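Local coordinates for protein putative SnoaL-like polyketide cyclase (Shewanella putrefaciens, PDB 3GZB) that is of unestablished function but, as a SnoaL-like member of the NTF2 superfamily, may act as a polyketide cyclase or related lyase, at residues A[119-127]-A[136-144]. Sequence-based numbering, arbitrary orientation.
Sequences AIPAVTSLK and TEHVDLIDY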
ATOM      1  N   ALA A 119     -13.346  11.031   4.727  1.00 10.28           N
ATOM      2  CA  ALA A 119     -13.013   9.803   4.004  1.00 10.37           C
ATOM      3  C   ALA A 119     -11.554   9.906   3.601  1.00 13.54           C
ATOM      4  O   ALA A 119     -11.182  10.772   2.785  1.00 13.22           O
ATOM      5  CB  ALA A 119     -13.944   9.661   2.750  1.00 12.54           C
ATOM      6  N   ILE A 120     -10.717   9.082   4.215  1.00 10.70           N
ATOM      7  CA  ILE A 120      -9.271   9.274   4.161  1.00 10.69           C
ATOM      8  C   ILE A 120      -8.612   8.173   3.315  1.00 10.12           C
ATOM      9  O   ILE A 120      -8.658   7.009   3.663  1.00  9.13           O
ATOM     10  CB  ILE A 120      -8.660   9.227   5.572  1.00  9.24           C
ATOM     11  CG1 ILE A 120      -9.399  10.140   6.552  1.00 11.43           C
ATOM     12  CG2 ILE A 120      -7.148   9.548   5.491  1.00 11.54           C
ATOM     13  CD1 ILE A 120      -8.956  10.058   8.049  1.00 11.90           C
ATOM     14  N   PRO A 121      -8.025   8.536   2.166  1.00  9.71           N
ATOM     15  CA  PRO A 121      -7.318   7.487   1.371  1.00  9.13           C
ATOM     16  C   PRO A 121      -6.196   6.835   2.178  1.00  9.48           C
ATOM     17  O   PRO A 121      -5.531   7.513   2.971  1.00  9.57           O
ATOM     18  CB  PRO A 121      -6.788   8.263   0.152  1.00  9.96           C
ATOM     19  CG  PRO A 121      -7.664   9.502   0.089  1.00 10.81           C
ATOM     20  CD  PRO A 121      -7.992   9.848   1.520  1.00 11.70           C
ATOM     21  N   ALA A 122      -5.968   5.530   1.927  1.00  9.13           N
ATOM     22  CA  ALA A 122      -4.967   4.747   2.649  1.00  8.71           C
ATOM     23  C   ALA A 122      -4.618   3.467   1.978  1.00  9.03           C
ATOM     24  O   ALA A 122      -5.391   2.914   1.211  1.00  9.80           O
ATOM     25  CB  ALA A 122      -5.490   4.437   4.057  1.00  9.74           C
ATOM     26  N   VAL A 123      -3.409   3.000   2.287  1.00  8.38           N
ATOM     27  CA  VAL A 123      -2.955   1.656   2.041  1.00  9.36           C
ATOM     28  C   VAL A 123      -2.595   1.088   3.385  1.00  9.47           C
ATOM     29  O   VAL A 123      -1.829   1.687   4.161  1.00 10.52           O
ATOM     30  CB  VAL A 123      -1.751   1.652   1.116  1.00 10.04           C
ATOM     31  CG1 VAL A 123      -1.226   0.226   0.853  1.00 12.31           C
ATOM     32  CG2 VAL A 123      -2.112   2.372  -0.213  1.00 10.19           C
ATOM     33  N   THR A 124      -3.118  -0.086   3.672  1.00  8.09           N
ATOM     34  CA  THR A 124      -2.806  -0.851   4.905  1.00  8.70           C
ATOM     35  C   THR A 124      -2.304  -2.235   4.482  1.00  9.27           C
ATOM     36  O   THR A 124      -2.956  -2.896   3.647  1.00 10.06           O
ATOM     37  CB  THR A 124      -4.057  -0.999   5.780  1.00 10.60           C
ATOM     38  OG1 THR A 124      -4.400   0.315   6.236  1.00  9.53           O
ATOM     39  CG2 THR A 124      -3.833  -1.947   6.976  1.00 11.82           C
ATOM     40  N   SER A 125      -1.168  -2.686   5.016  1.00  9.24           N
ATOM     41  CA  SER A 125      -0.712  -4.034   4.792  1.00  9.84           C
ATOM     42  C   SER A 125      -0.600  -4.740   6.108  1.00  8.93           C
ATOM     43  O   SER A 125      -0.261  -4.164   7.153  1.00 10.63           O
ATOM     44  CB  SER A 125       0.604  -4.086   4.023  1.00 10.59           C
ATOM     45  OG  SER A 125       1.674  -3.493   4.776  1.00 12.51           O
ATOM     46  N   LEU A 126      -0.863  -6.040   6.082  1.00  8.66           N
ATOM     47  CA  LEU A 126      -0.726  -6.931   7.237  1.00  9.96           C
ATOM     48  C   LEU A 126       0.178  -8.087   6.864  1.00 10.68           C
ATOM     49  O   LEU A 126      -0.068  -8.769   5.859  1.00 11.49           O
ATOM     50  CB  LEU A 126      -2.083  -7.484   7.693  1.00 10.59           C
ATOM     51  CG  LEU A 126      -3.189  -6.478   7.983  1.00 10.10           C
ATOM     52  CD1 LEU A 126      -4.495  -7.212   8.338  1.00 10.72           C
ATOM     53  CD2 LEU A 126      -2.769  -5.537   9.078  1.00 10.60           C
ATOM     54  N   LYS A 127       1.183  -8.336   7.679  1.00  8.67           N
ATOM     55  CA  LYS A 127       1.959  -9.566   7.584  0.50  9.91           C
ATOM     56  C   LYS A 127       1.420 -10.481   8.684  1.00  9.31           C
ATOM     57  O   LYS A 127       1.408 -10.087   9.869  1.00 11.07           O
ATOM     58  CB  LYS A 127       3.449  -9.274   7.777  0.50 11.41           C
ATOM     59  CG  LYS A 127       4.377 -10.442   7.497  0.50 17.65           C
ATOM     60  CD  LYS A 127       4.288 -10.947   6.054  0.50 19.79           C
ATOM     61  CE  LYS A 127       5.345 -12.036   5.808  0.50 21.49           C
ATOM     62  NZ  LYS A 127       5.045 -12.892   4.623  0.50 28.06           N
ATOM     63  N   THR A 136       1.845 -10.014  12.652  1.00  9.53           N
ATOM     64  CA  THR A 136       3.199  -9.725  13.057  1.00  9.78           C
ATOM     65  C   THR A 136       3.565  -8.262  12.744  1.00  8.66           C
ATOM     66  O   THR A 136       4.369  -7.636  13.460  1.00 10.89           O
ATOM     67  CB  THR A 136       4.201 -10.705  12.485  1.00 11.53           C
ATOM     68  OG1 THR A 136       4.303 -10.570  11.094  1.00 13.41           O
ATOM     69  CG2 THR A 136       3.763 -12.156  12.742  1.00 14.14           C
ATOM     70  N   GLU A 137       3.020  -7.709  11.647  1.00  7.54           N
ATOM     71  CA  GLU A 137       3.275  -6.305  11.300  0.50  8.55           C
ATOM     72  C   GLU A 137       2.091  -5.730  10.576  1.00  9.27           C
ATOM     73  O   GLU A 137       1.645  -6.260   9.556  1.00 10.02           O
ATOM     74  CB  GLU A 137       4.521  -6.134  10.427  0.50  9.40           C
ATOM     75  CG  GLU A 137       4.967  -4.679  10.272  0.50 12.37           C
ATOM     76  CD  GLU A 137       6.294  -4.464   9.517  0.50 20.71           C
ATOM     77  OE1 GLU A 137       6.783  -5.361   8.757  0.50 15.04           O
ATOM     78  OE2 GLU A 137       6.843  -3.340   9.681  0.50 30.35           O
ATOM     79  N   HIS A 138       1.596  -4.618  11.109  1.00  8.62           N
ATOM     80  CA  HIS A 138       0.544  -3.798  10.509  1.00  7.95           C
ATOM     81  C   HIS A 138       1.200  -2.505  10.079  1.00  7.13           C
ATOM     82  O   HIS A 138       1.780  -1.797  10.922  1.00 10.18           O
ATOM     83  CB  HIS A 138      -0.541  -3.582  11.552  1.00  7.98           C
ATOM     84  CG  HIS A 138      -1.666  -2.682  11.133  1.00  8.71           C
ATOM     85  ND1 HIS A 138      -2.915  -2.787  11.687  1.00  9.76           N
ATOM     86  CD2 HIS A 138      -1.739  -1.667  10.232  1.00  8.55           C
ATOM     87  CE1 HIS A 138      -3.709  -1.868  11.162  1.00 11.19           C
ATOM     88  NE2 HIS A 138      -3.028  -1.168  10.262  1.00  9.33           N
ATOM     89  N   VAL A 139       1.208  -2.230   8.764  1.00  7.66           N
ATOM     90  CA  VAL A 139       1.768  -0.965   8.246  1.00  8.11           C
ATOM     91  C   VAL A 139       0.661  -0.118   7.650  1.00 10.24           C
ATOM     92  O   VAL A 139      -0.069  -0.627   6.754  1.00 10.80           O
ATOM     93  CB  VAL A 139       2.831  -1.188   7.189  1.00 10.22           C
ATOM     94  CG1 VAL A 139       3.373   0.163   6.690  1.00 11.59           C
ATOM     95  CG2 VAL A 139       3.986  -2.058   7.736  1.00 11.92           C
ATOM     96  N   ASP A 140       0.515   1.128   8.111  1.00  9.90           N
ATOM     97  CA  ASP A 140      -0.407   2.075   7.558  1.00  9.88           C
ATOM     98  C   ASP A 140       0.301   3.176   6.785  1.00  7.35           C
ATOM     99  O   ASP A 140       1.318   3.703   7.238  1.00  9.51           O
ATOM    100  CB  ASP A 140      -1.255   2.747   8.622  1.00 10.46           C
ATOM    101  CG  ASP A 140      -2.495   1.962   9.012  1.00 11.16           C
ATOM    102  OD1 ASP A 140      -2.851   0.924   8.388  1.00 11.90           O
ATOM    103  OD2 ASP A 140      -3.143   2.426  10.021  1.00 11.21           O
ATOM    104  N   LEU A 141      -0.247   3.489   5.619  1.00  8.56           N
ATOM    105  CA  LEU A 141       0.159   4.643   4.816  1.00  7.87           C
ATOM    106  C   LEU A 141      -1.079   5.491   4.613  1.00  8.35           C
ATOM    107  O   LEU A 141      -1.898   5.200   3.730  1.00  8.43           O
ATOM    108  CB  LEU A 141       0.752   4.192   3.466  1.00  8.63           C
ATOM    109  CG  LEU A 141       2.033   3.380   3.483  1.00 10.49           C
ATOM    110  CD1 LEU A 141       2.325   2.802   2.091  1.00 12.37           C
ATOM    111  CD2 LEU A 141       3.197   4.207   4.004  1.00 11.78           C
ATOM    112  N   ILE A 142      -1.254   6.506   5.456  1.00 10.18           N
ATOM    113  CA  ILE A 142      -2.498   7.292   5.531  1.00  8.73           C
ATOM    114  C   ILE A 142      -2.301   8.619   4.840  1.00  7.82           C
ATOM    115  O   ILE A 142      -1.272   9.289   5.044  1.00  9.89           O
ATOM    116  CB  ILE A 142      -2.851   7.559   6.978  1.00  9.72           C
ATOM    117  CG1 ILE A 142      -2.959   6.270   7.792  1.00 12.41           C
ATOM    118  CG2 ILE A 142      -4.155   8.364   7.144  1.00 10.19           C
ATOM    119  CD1 ILE A 142      -3.941   5.247   7.315  1.00 12.73           C
ATOM    120  N   ASP A 143      -3.297   9.038   4.032  1.00  8.17           N
ATOM    121  CA  ASP A 143      -3.248  10.346   3.356  1.00  7.96           C
ATOM    122  C   ASP A 143      -3.807  11.448   4.273  1.00  9.24           C
ATOM    123  O   ASP A 143      -4.955  11.903   4.156  1.00 10.28           O
ATOM    124  CB  ASP A 143      -4.033  10.276   2.013  1.00  7.84           C
ATOM    125  CG  ASP A 143      -3.998  11.546   1.210  1.00  8.16           C
ATOM    126  OD1 ASP A 143      -3.373  12.538   1.611  1.00 10.07           O
ATOM    127  OD2 ASP A 143      -4.673  11.510   0.161  1.00  9.55           O
ATOM    128  N   TYR A 144      -2.960  11.904   5.194  1.00  9.36           N
ATOM    129  CA  TYR A 144      -3.380  12.901   6.187  1.00  9.16           C
ATOM    130  C   TYR A 144      -3.684  14.256   5.565  1.00 10.43           C
ATOM    131  O   TYR A 144      -4.548  14.960   6.057  1.00 10.14           O
ATOM    132  CB  TYR A 144      -2.295  13.084   7.253  1.00 10.77           C
ATOM    133  CG  TYR A 144      -2.191  11.927   8.196  1.00 10.50           C
ATOM    134  CD1 TYR A 144      -3.205  11.641   9.058  1.00 12.53           C
ATOM    135  CD2 TYR A 144      -1.073  11.080   8.209  1.00 11.77           C
ATOM    136  CE1 TYR A 144      -3.143  10.579   9.923  1.00 14.60           C
ATOM    137  CE2 TYR A 144      -1.019   9.990   9.067  1.00 14.01           C
ATOM    138  CZ  TYR A 144      -2.014   9.772   9.915  1.00 13.82           C
ATOM    139  OH  TYR A 144      -1.970   8.706  10.808  1.00 16.17           O
TER
HETATM  140  O   HOH W   1       0.825   0.105   4.020  1.00 22.10           O
HETATM  141  O   HOH W   2       2.603  -5.246   6.773  1.00 12.80           O
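Leu126 sets its CD2 methyl over one face of the His138 imidazole, 4.0 Å from the ring centroid and displaced toward the rim, a CH-pi contact between side chains lying alongside. At the ring edge NE2 donates to Asp140 OD1 at 2.8 Å; the oxygen lies in the imidazole plane, yet the N-H meets it from above the plane of the carboxylate. From the opposite face of that carboxylate Thr124 OG1 donates to the same OD1, 2.7 Å away. With OG1 anti to the carbonyl carbon (chi1 -66°), Thr124 CG2 turns toward the imidazole and comes 3.5 Å from His138 NE2. Tyr100 OH from strand 93-103 bonds to Thr124 OG1, and Tyr29 OH from helix 21-34 to His138 ND1.

Thr124, His138 and Asp140 share one face of an antiparallel ladder. Val123 with Leu141 and Ser125 with Val139 form hydrogen-bonded pairs with side chains on the other face, where Val123 and Leu141 pack against the second subunit. At one end Thr136 and Glu137 both face Lys127, a classic beta bulge in which Thr136 N holds Lys127 O at 2.8 Å. At the other, Asp143 N closes on Pro121 O at 2.9 Å and its side chain caps helix 144-151, OD2 meeting Thr146 OG1 and His86 NE2 of the second subunit.

With an alanine at His138, Asp140 OD1 would probably lose one of two donors, Tyr29 OH its partner and Leu126 CD2 its ring face. The concave sheet and helix 21-34 fit the cone-like NTF2 fold; a methylpentanediol, probably from the crystallisation liquor, lies about 4 Å from the Asp140 side chain and may mark a pocket. The chemistry implies a buried carboxylate gripped at one oxygen from both faces, probably restrained by a Tyr-His-Asp-Thr-Tyr chain of hydrogen bonds.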